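Surface glycan binding protein B (Bacteroides ovatus, PDB 6E57) binds mixed-linkage beta-glucan at the cell surface, probably capturing cereal polysaccharide for uptake by this gut bacterium. Local coordinates at residues T312-H317 with G334-D339; T373-E378 with N397-E402. All blocks are in the same frame, centred on the assembly; numbering follows the deposited sequence.

Both contacts lie in the C-terminal, glycan-binding part of the elongated chain, on the same side of its centre. Their own centres are about 16 Å apart. They follow in series: contact 1 closes before contact 2 opens. Contact 1 joins the last part of strand 299-315 to the lead-in of helix 338-343. Contact 2 joins the loop between strands 364-369 and 379-380 to helix 393-401. The two helices connect them, since Met338 O probably accepts a hydrogen bond from Gln400 NE2 (3.1 Å). Both contacts lie in the C-terminal domain that carries the glycan pocket, and Thr373 of contact 2 directly follows the pocket residues Tyr371 and Trp372.

Contact 1: residues T312-H317 with G334-D339; sequences TLWSGH and GLIPMD
Trp314 meets Leu335 and Ile336 with two different parts of its side chain. Its CB packs on Ile336 CG1 at 3.8 Å. Further out, the indole crosses the side chain of Leu335 obliquely. Trp314 NE1 lies 3.9 Å from Leu335 CB, and on the six-membered ring Trp314 CZ2 is 4.1 Å from Leu335 CD1. The backbone also takes part, with Leu335 O standing 3.8 Å from Trp314 CD1, oblique to the ring. Ile336 then reaches a second residue of the strand, as its CD1 sits 3.9 Å from Leu313 CB. The end of Ile336 thus bridges two consecutive residues. Between the side chains the contact is apolar packing.

Leu313 and Trp314 both face Val417 of the antiparallel strand 412-419, which makes a classic beta bulge. Both make backbone hydrogen bonds to Val417, and both present their CB atoms to the end of Ile336. The chain then turns a corner at Gly316 and continues in strand 317-321.

In Trp314 CG is anti to the backbone N (chi1 -178°). This turn carries the ring to Leu335 while CB stays against Ile336. Gly316 N lies 3.3 Å above one face of the ring, offset toward its rim. Phe333 adds an edge-to-face ring contact with Trp314, while Val414 touches it from strand 412-419. Ile336 is buried, resting on Val417 and on Phe341 of helix 338-343. Leu313 reaches Val340 of that helix and Leu350 of strand 349-356.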
ATOM      1  N   THR A 312     -23.717  -8.326 -18.810  1.00 36.65           N
ATOM      2  CA  THR A 312     -24.558  -7.139 -18.939  1.00 36.40           C
ATOM      3  C   THR A 312     -26.008  -7.508 -18.612  1.00 35.15           C
ATOM      4  O   THR A 312     -26.568  -8.409 -19.221  1.00 36.74           O
ATOM      5  CB  THR A 312     -24.464  -6.535 -20.344  1.00 37.56           C
ATOM      6  OG1 THR A 312     -23.106  -6.151 -20.564  1.00 40.74           O
ATOM      7  CG2 THR A 312     -25.374  -5.341 -20.530  1.00 36.27           C
ATOM      8  N   LEU A 313     -26.597  -6.802 -17.643  1.00 33.61           N
ATOM      9  CA  LEU A 313     -27.971  -7.035 -17.227  1.00 33.53           C
ATOM     10  C   LEU A 313     -28.902  -6.050 -17.936  1.00 33.17           C
ATOM     11  O   LEU A 313     -30.037  -6.388 -18.232  1.00 33.35           O
ATOM     12  CB  LEU A 313     -28.074  -6.887 -15.706  1.00 34.05           C
ATOM     13  CG  LEU A 313     -27.309  -7.929 -14.892  1.00 34.75           C
ATOM     14  CD1 LEU A 313     -27.486  -7.680 -13.401  1.00 35.67           C
ATOM     15  CD2 LEU A 313     -27.748  -9.339 -15.254  1.00 34.05           C
ATOM     16  N   TRP A 314     -28.419  -4.832 -18.184  1.00 33.48           N
ATOM     17  CA  TRP A 314     -29.217  -3.806 -18.827  1.00 34.69           C
ATOM     18  C   TRP A 314     -28.305  -2.732 -19.423  1.00 35.79           C
ATOM     19  O   TRP A 314     -27.236  -2.462 -18.892  1.00 37.05           O
ATOM     20  CB  TRP A 314     -30.211  -3.207 -17.825  1.00 35.28           C
ATOM     21  CG  TRP A 314     -31.116  -2.170 -18.413  1.00 35.81           C
ATOM     22  CD1 TRP A 314     -32.375  -2.359 -18.903  1.00 36.43           C
ATOM     23  CD2 TRP A 314     -30.830  -0.771 -18.573  1.00 35.62           C
ATOM     24  NE1 TRP A 314     -32.891  -1.175 -19.357  1.00 37.44           N
ATOM     25  CE2 TRP A 314     -31.964  -0.184 -19.172  1.00 35.82           C
ATOM     26  CE3 TRP A 314     -29.728   0.038 -18.279  1.00 35.36           C
ATOM     27  CZ2 TRP A 314     -32.028   1.176 -19.469  1.00 35.45           C
ATOM     28  CZ3 TRP A 314     -29.787   1.379 -18.579  1.00 35.63           C
ATOM     29  CH2 TRP A 314     -30.924   1.938 -19.164  1.00 35.46           C
ATOM     30  N   SER A 315     -28.776  -2.114 -20.511  1.00 37.26           N
ATOM     31  CA  SER A 315     -28.050  -1.082 -21.249  1.00 37.59           C
ATOM     32  C   SER A 315     -29.034  -0.009 -21.737  1.00 36.63           C
ATOM     33  O   SER A 315     -30.166  -0.326 -22.091  1.00 37.91           O
ATOM     34  CB  SER A 315     -27.307  -1.704 -22.398  1.00 39.67           C
ATOM     35  OG  SER A 315     -26.478  -0.751 -23.035  1.00 42.02           O
ATOM     36  N   GLY A 316     -28.598   1.257 -21.747  1.00 34.29           N
ATOM     37  CA  GLY A 316     -29.424   2.368 -22.233  1.00 34.56           C
ATOM     38  C   GLY A 316     -29.012   3.709 -21.648  1.00 34.30           C
ATOM     39  O   GLY A 316     -27.834   3.956 -21.417  1.00 36.24           O
ATOM     40  N   HIS A 317     -30.002   4.584 -21.433  1.00 34.05           N
ATOM     41  CA  HIS A 317     -29.805   5.943 -20.922  1.00 34.43           C
ATOM     42  C   HIS A 317     -31.103   6.421 -20.254  1.00 33.87           C
ATOM     43  O   HIS A 317     -31.925   7.095 -20.886  1.00 34.39           O
ATOM     44  CB  HIS A 317     -29.344   6.866 -22.057  1.00 34.48           C
ATOM     45  CG  HIS A 317     -29.001   8.250 -21.619  1.00 36.64           C
ATOM     46  ND1 HIS A 317     -27.892   8.526 -20.839  1.00 37.35           N
ATOM     47  CD2 HIS A 317     -29.601   9.437 -21.858  1.00 36.75           C
ATOM     48  CE1 HIS A 317     -27.828   9.823 -20.613  1.00 37.43           C
ATOM     49  NE2 HIS A 317     -28.867  10.404 -21.226  1.00 37.44           N
ATOM     50  N   GLY A 334     -36.387   0.936 -12.637  1.00 36.57           N
ATOM     51  CA  GLY A 334     -36.783  -0.476 -12.557  1.00 36.12           C
ATOM     52  C   GLY A 334     -36.015  -1.281 -13.589  1.00 37.61           C
ATOM     53  O   GLY A 334     -34.792  -1.334 -13.547  1.00 50.96           O
ATOM     54  N   LEU A 335     -36.736  -1.919 -14.507  1.00 35.04           N
ATOM     55  CA  LEU A 335     -36.211  -2.336 -15.826  1.00 36.19           C
ATOM     56  C   LEU A 335     -35.284  -3.560 -15.752  1.00 34.59           C
ATOM     57  O   LEU A 335     -34.993  -4.146 -16.790  1.00 37.89           O
ATOM     58  CB  LEU A 335     -35.518  -1.152 -16.513  1.00 34.07           C
ATOM     59  CG  LEU A 335     -36.426   0.033 -16.858  1.00 33.30           C
ATOM     60  CD1 LEU A 335     -35.697   1.047 -17.726  1.00 34.25           C
ATOM     61  CD2 LEU A 335     -37.699  -0.424 -17.553  1.00 31.61           C
ATOM     62  N   ILE A 336     -34.829  -3.960 -14.561  1.00 31.88           N
ATOM     63  CA  ILE A 336     -34.268  -5.298 -14.388  1.00 32.21           C
ATOM     64  C   ILE A 336     -35.237  -6.096 -13.523  1.00 31.73           C
ATOM     65  O   ILE A 336     -35.410  -5.795 -12.345  1.00 28.73           O
ATOM     66  CB  ILE A 336     -32.846  -5.274 -13.798  1.00 32.29           C
ATOM     67  CG1 ILE A 336     -31.887  -4.447 -14.658  1.00 32.33           C
ATOM     68  CG2 ILE A 336     -32.331  -6.694 -13.601  1.00 33.89           C
ATOM     69  CD1 ILE A 336     -30.506  -4.310 -14.068  1.00 33.08           C
ATOM     70  N   PRO A 337     -35.920  -7.114 -14.090  1.00 32.61           N
ATOM     71  CA  PRO A 337     -36.930  -7.865 -13.344  1.00 34.04           C
ATOM     72  C   PRO A 337     -36.329  -8.747 -12.237  1.00 34.46           C
ATOM     73  O   PRO A 337     -35.145  -9.077 -12.272  1.00 34.57           O
ATOM     74  CB  PRO A 337     -37.641  -8.701 -14.423  1.00 34.23           C
ATOM     75  CG  PRO A 337     -36.656  -8.800 -15.566  1.00 34.08           C
ATOM     76  CD  PRO A 337     -35.787  -7.564 -15.483  1.00 33.15           C
ATOM     77  N   MET A 338     -37.178  -9.119 -11.272  1.00 36.06           N
ATOM     78  CA  MET A 338     -36.794  -9.862 -10.065  1.00 36.96           C
ATOM     79  C   MET A 338     -36.133 -11.204 -10.414  1.00 37.90           C
ATOM     80  O   MET A 338     -35.211 -11.636  -9.711  1.00 35.76           O
ATOM     81  CB  MET A 338     -38.020 -10.142  -9.191  1.00 37.04           C
ATOM     82  CG  MET A 338     -38.585  -8.907  -8.528  1.00 37.68           C
ATOM     83  SD  MET A 338     -40.048  -9.260  -7.522  1.00 38.50           S
ATOM     84  CE  MET A 338     -39.323 -10.244  -6.212  1.00 37.42           C
ATOM     85  N   ASP A 339     -36.615 -11.865 -11.475  1.00 38.22           N
ATOM     86  CA  ASP A 339     -36.173 -13.224 -11.813  1.00 39.92           C
ATOM     87  C   ASP A 339     -34.685 -13.221 -12.201  1.00 38.37           C
ATOM     88  O   ASP A 339     -34.014 -14.236 -12.031  1.00 41.47           O
ATOM     89  CB  ASP A 339     -37.076 -13.888 -12.862  1.00 43.67           C
ATOM     90  CG  ASP A 339     -37.175 -13.187 -14.208  1.00 45.61           C
ATOM     91  OD1 ASP A 339     -36.468 -12.177 -14.410  1.00 51.58           O
ATOM     92  OD2 ASP A 339     -37.972 -13.655 -15.046  1.00 48.77           O
TER

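Contact 2: residues T373-E378 with N397-E402; sequences TGLASE and NKIQAE. With EDO (1,2-ethanediol), chain I.
Thr373 has a chi1 of -50°, which places OG1 beside the backbone N and turns it to Glu402. In Glu402 CG is anti to the carbonyl carbon (chi1 -61°), and the chain extended beyond it brings the carboxylate to Thr373. Thr373 OG1 donates a hydrogen bond to Glu402 OE1 at 2.7 Å. OE1 receives it on its syn lone pair, the side of the other carboxylate oxygen. The two side chains cross at about a right angle.

Carbon contacts accompany this bond. Thr373 CG2 lies 4.2 Å from Lys398 CD, a loose approach of a methyl to the aliphatic part of the lysine. Leu375 CD1 meets Ile399 CD1 at 4.1 Å, again with the side chains nearly perpendicular. Ile399 is buried and also touches Phe341 of helix 338-343, while Leu375 rests on Leu389 of strand 385-390. The contact lies near the glycan site: Glu402 touches the pocket residue Tyr371, and the side chain of Thr373 is about 7 Å from a bound glucose unit. A 1,2-ethanediol, probably from the crystallisation liquor, accepts a weak bond from Gly374 N.

Glu402 OE1 is also hydrogen-bonded to Thr369 OG1, and Thr373 N is bonded to that same hydroxyl. One carboxylate oxygen therefore joins two threonine hydroxyls, and this arrangement would be expected to favour the ionised form of Glu402.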
ATOM      1  N   THR A 373     -35.869   0.290   0.427  1.00 30.09           N
ATOM      2  CA  THR A 373     -34.895  -0.034   1.457  1.00 30.91           C
ATOM      3  C   THR A 373     -33.499   0.006   0.829  1.00 31.44           C
ATOM      4  O   THR A 373     -33.232  -0.716  -0.125  1.00 34.55           O
ATOM      5  CB  THR A 373     -35.171  -1.406   2.081  1.00 31.22           C
ATOM      6  OG1 THR A 373     -36.549  -1.450   2.449  1.00 33.33           O
ATOM      7  CG2 THR A 373     -34.303  -1.690   3.289  1.00 30.53           C
ATOM      8  N   GLY A 374     -32.625   0.855   1.375  1.00 30.93           N
ATOM      9  CA  GLY A 374     -31.268   1.029   0.874  1.00 29.49           C
ATOM     10  C   GLY A 374     -30.426  -0.224   1.056  1.00 29.76           C
ATOM     11  O   GLY A 374     -30.385  -0.804   2.145  1.00 28.94           O
ATOM     12  N   LEU A 375     -29.769  -0.640  -0.032  1.00 29.52           N
ATOM     13  CA  LEU A 375     -28.810  -1.734  -0.033  1.00 30.98           C
ATOM     14  C   LEU A 375     -27.426  -1.201   0.346  1.00 31.90           C
ATOM     15  O   LEU A 375     -26.539  -1.968   0.722  1.00 33.86           O
ATOM     16  CB  LEU A 375     -28.792  -2.372  -1.423  1.00 31.91           C
ATOM     17  CG  LEU A 375     -30.116  -2.984  -1.869  1.00 33.10           C
ATOM     18  CD1 LEU A 375     -30.025  -3.492  -3.297  1.00 34.88           C
ATOM     19  CD2 LEU A 375     -30.533  -4.102  -0.928  1.00 34.19           C
ATOM     20  N   ALA A 376     -27.263   0.120   0.226  1.00 31.00           N
ATOM     21  CA  ALA A 376     -26.080   0.841   0.656  1.00 32.20           C
ATOM     22  C   ALA A 376     -26.435   2.324   0.813  1.00 32.57           C
ATOM     23  O   ALA A 376     -27.573   2.728   0.568  1.00 31.70           O
ATOM     24  CB  ALA A 376     -24.966   0.635  -0.340  1.00 32.19           C
ATOM     25  N   SER A 377     -25.449   3.128   1.214  1.00 33.87           N
ATOM     26  CA  SER A 377     -25.658   4.533   1.504  1.00 36.48           C
ATOM     27  C   SER A 377     -26.099   5.287   0.250  1.00 35.96           C
ATOM     28  O   SER A 377     -25.687   4.965  -0.867  1.00 38.71           O
ATOM     29  CB  SER A 377     -24.422   5.170   2.058  1.00 38.19           C
ATOM     30  OG  SER A 377     -24.707   6.494   2.481  1.00 42.15           O
ATOM     31  N   GLU A 378     -26.934   6.302   0.483  1.00 37.87           N
ATOM     32  CA  GLU A 378     -27.188   7.391  -0.448  1.00 38.14           C
ATOM     33  C   GLU A 378     -25.841   8.056  -0.767  1.00 36.35           C
ATOM     34  O   GLU A 378     -25.034   8.277   0.137  1.00 34.50           O
ATOM     35  CB  GLU A 378     -28.190   8.343   0.213  1.00 41.48           C
ATOM     36  CG  GLU A 378     -28.716   9.458  -0.672  1.00 45.53           C
ATOM     37  CD  GLU A 378     -29.636  10.431   0.056  1.00 53.33           C
ATOM     38  OE1 GLU A 378     -29.692  10.376   1.309  1.00 57.37           O
ATOM     39  OE2 GLU A 378     -30.299  11.244  -0.622  1.00 55.28           O
ATOM     40  N   ASN A 397     -31.892 -11.900  -0.788  1.00 30.90           N
ATOM     41  CA  ASN A 397     -33.116 -12.382  -0.150  1.00 31.61           C
ATOM     42  C   ASN A 397     -34.113 -11.232   0.015  1.00 31.33           C
ATOM     43  O   ASN A 397     -35.308 -11.408  -0.190  1.00 32.04           O
ATOM     44  CB  ASN A 397     -32.846 -13.022   1.212  1.00 31.62           C
ATOM     45  CG  ASN A 397     -32.159 -14.368   1.121  1.00 32.77           C
ATOM     46  OD1 ASN A 397     -32.058 -14.959   0.046  1.00 32.04           O
ATOM     47  ND2 ASN A 397     -31.680 -14.856   2.253  1.00 33.05           N
ATOM     48  N   LYS A 398     -33.599 -10.061   0.397  1.00 31.69           N
ATOM     49  CA  LYS A 398     -34.415  -8.890   0.660  1.00 32.67           C
ATOM     50  C   LYS A 398     -34.992  -8.366  -0.662  1.00 31.76           C
ATOM     51  O   LYS A 398     -36.136  -7.926  -0.707  1.00 31.78           O
ATOM     52  CB  LYS A 398     -33.586  -7.833   1.393  1.00 34.22           C
ATOM     53  CG  LYS A 398     -34.375  -6.638   1.905  1.00 37.12           C
ATOM     54  CD  LYS A 398     -33.606  -5.782   2.890  1.00 41.51           C
ATOM     55  CE  LYS A 398     -33.484  -6.429   4.253  1.00 46.30           C
ATOM     56  NZ  LYS A 398     -33.177  -5.428   5.299  1.00 51.45           N
ATOM     57  N   ILE A 399     -34.194  -8.436  -1.733  1.00 30.07           N
ATOM     58  CA  ILE A 399     -34.615  -8.007  -3.066  1.00 30.13           C
ATOM     59  C   ILE A 399     -35.840  -8.822  -3.515  1.00 30.37           C
ATOM     60  O   ILE A 399     -36.772  -8.263  -4.088  1.00 30.36           O
ATOM     61  CB  ILE A 399     -33.443  -8.104  -4.066  1.00 30.14           C
ATOM     62  CG1 ILE A 399     -32.401  -7.013  -3.806  1.00 29.32           C
ATOM     63  CG2 ILE A 399     -33.941  -8.069  -5.506  1.00 30.27           C
ATOM     64  CD1 ILE A 399     -31.114  -7.188  -4.578  1.00 30.02           C
ATOM     65  N   GLN A 400     -35.834 -10.135  -3.259  1.00 30.16           N
ATOM     66  CA  GLN A 400     -36.964 -11.009  -3.600  1.00 30.66           C
ATOM     67  C   GLN A 400     -38.152 -10.726  -2.668  1.00 30.39           C
ATOM     68  O   GLN A 400     -39.299 -10.762  -3.091  1.00 29.73           O
ATOM     69  CB  GLN A 400     -36.552 -12.482  -3.533  1.00 32.11           C
ATOM     70  CG  GLN A 400     -35.470 -12.862  -4.537  1.00 32.90           C
ATOM     71  CD  GLN A 400     -35.848 -12.537  -5.962  1.00 32.33           C
ATOM     72  OE1 GLN A 400     -36.858 -13.007  -6.481  1.00 34.05           O
ATOM     73  NE2 GLN A 400     -35.029 -11.720  -6.609  1.00 31.98           N
ATOM     74  N   ALA A 401     -37.856 -10.437  -1.398  1.00 31.02           N
ATOM     75  CA  ALA A 401     -38.866 -10.155  -0.376  1.00 30.76           C
ATOM     76  C   ALA A 401     -39.528  -8.787  -0.605  1.00 31.60           C
ATOM     77  O   ALA A 401     -40.687  -8.607  -0.232  1.00 32.95           O
ATOM     78  CB  ALA A 401     -38.234 -10.226   0.992  1.00 29.58           C
ATOM     79  N   GLU A 402     -38.791  -7.835  -1.200  1.00 31.11           N
ATOM     80  CA  GLU A 402     -39.216  -6.430  -1.292  1.00 31.71           C
ATOM     81  C   GLU A 402     -39.263  -5.959  -2.756  1.00 31.66           C
ATOM     82  O   GLU A 402     -38.784  -4.876  -3.084  1.00 32.58           O
ATOM     83  CB  GLU A 402     -38.281  -5.547  -0.462  1.00 31.40           C
ATOM     84  CG  GLU A 402     -38.273  -5.891   1.020  1.00 32.54           C
ATOM     85  CD  GLU A 402     -37.595  -4.877   1.929  1.00 32.94           C
ATOM     86  OE1 GLU A 402     -37.159  -3.823   1.423  1.00 31.72           O
ATOM     87  OE2 GLU A 402     -37.506  -5.143   3.147  1.00 34.37           O
TER
HETATM   88  C1  EDO I 507     -31.728   4.828   4.276  1.00 65.00           C
HETATM   89  O1  EDO I 507     -30.363   4.396   4.171  1.00 62.92           O
HETATM   90  C2  EDO I 507     -32.606   4.028   3.314  1.00 61.09           C
HETATM   91  O2  EDO I 507     -33.134   2.858   3.961  1.00 55.15           O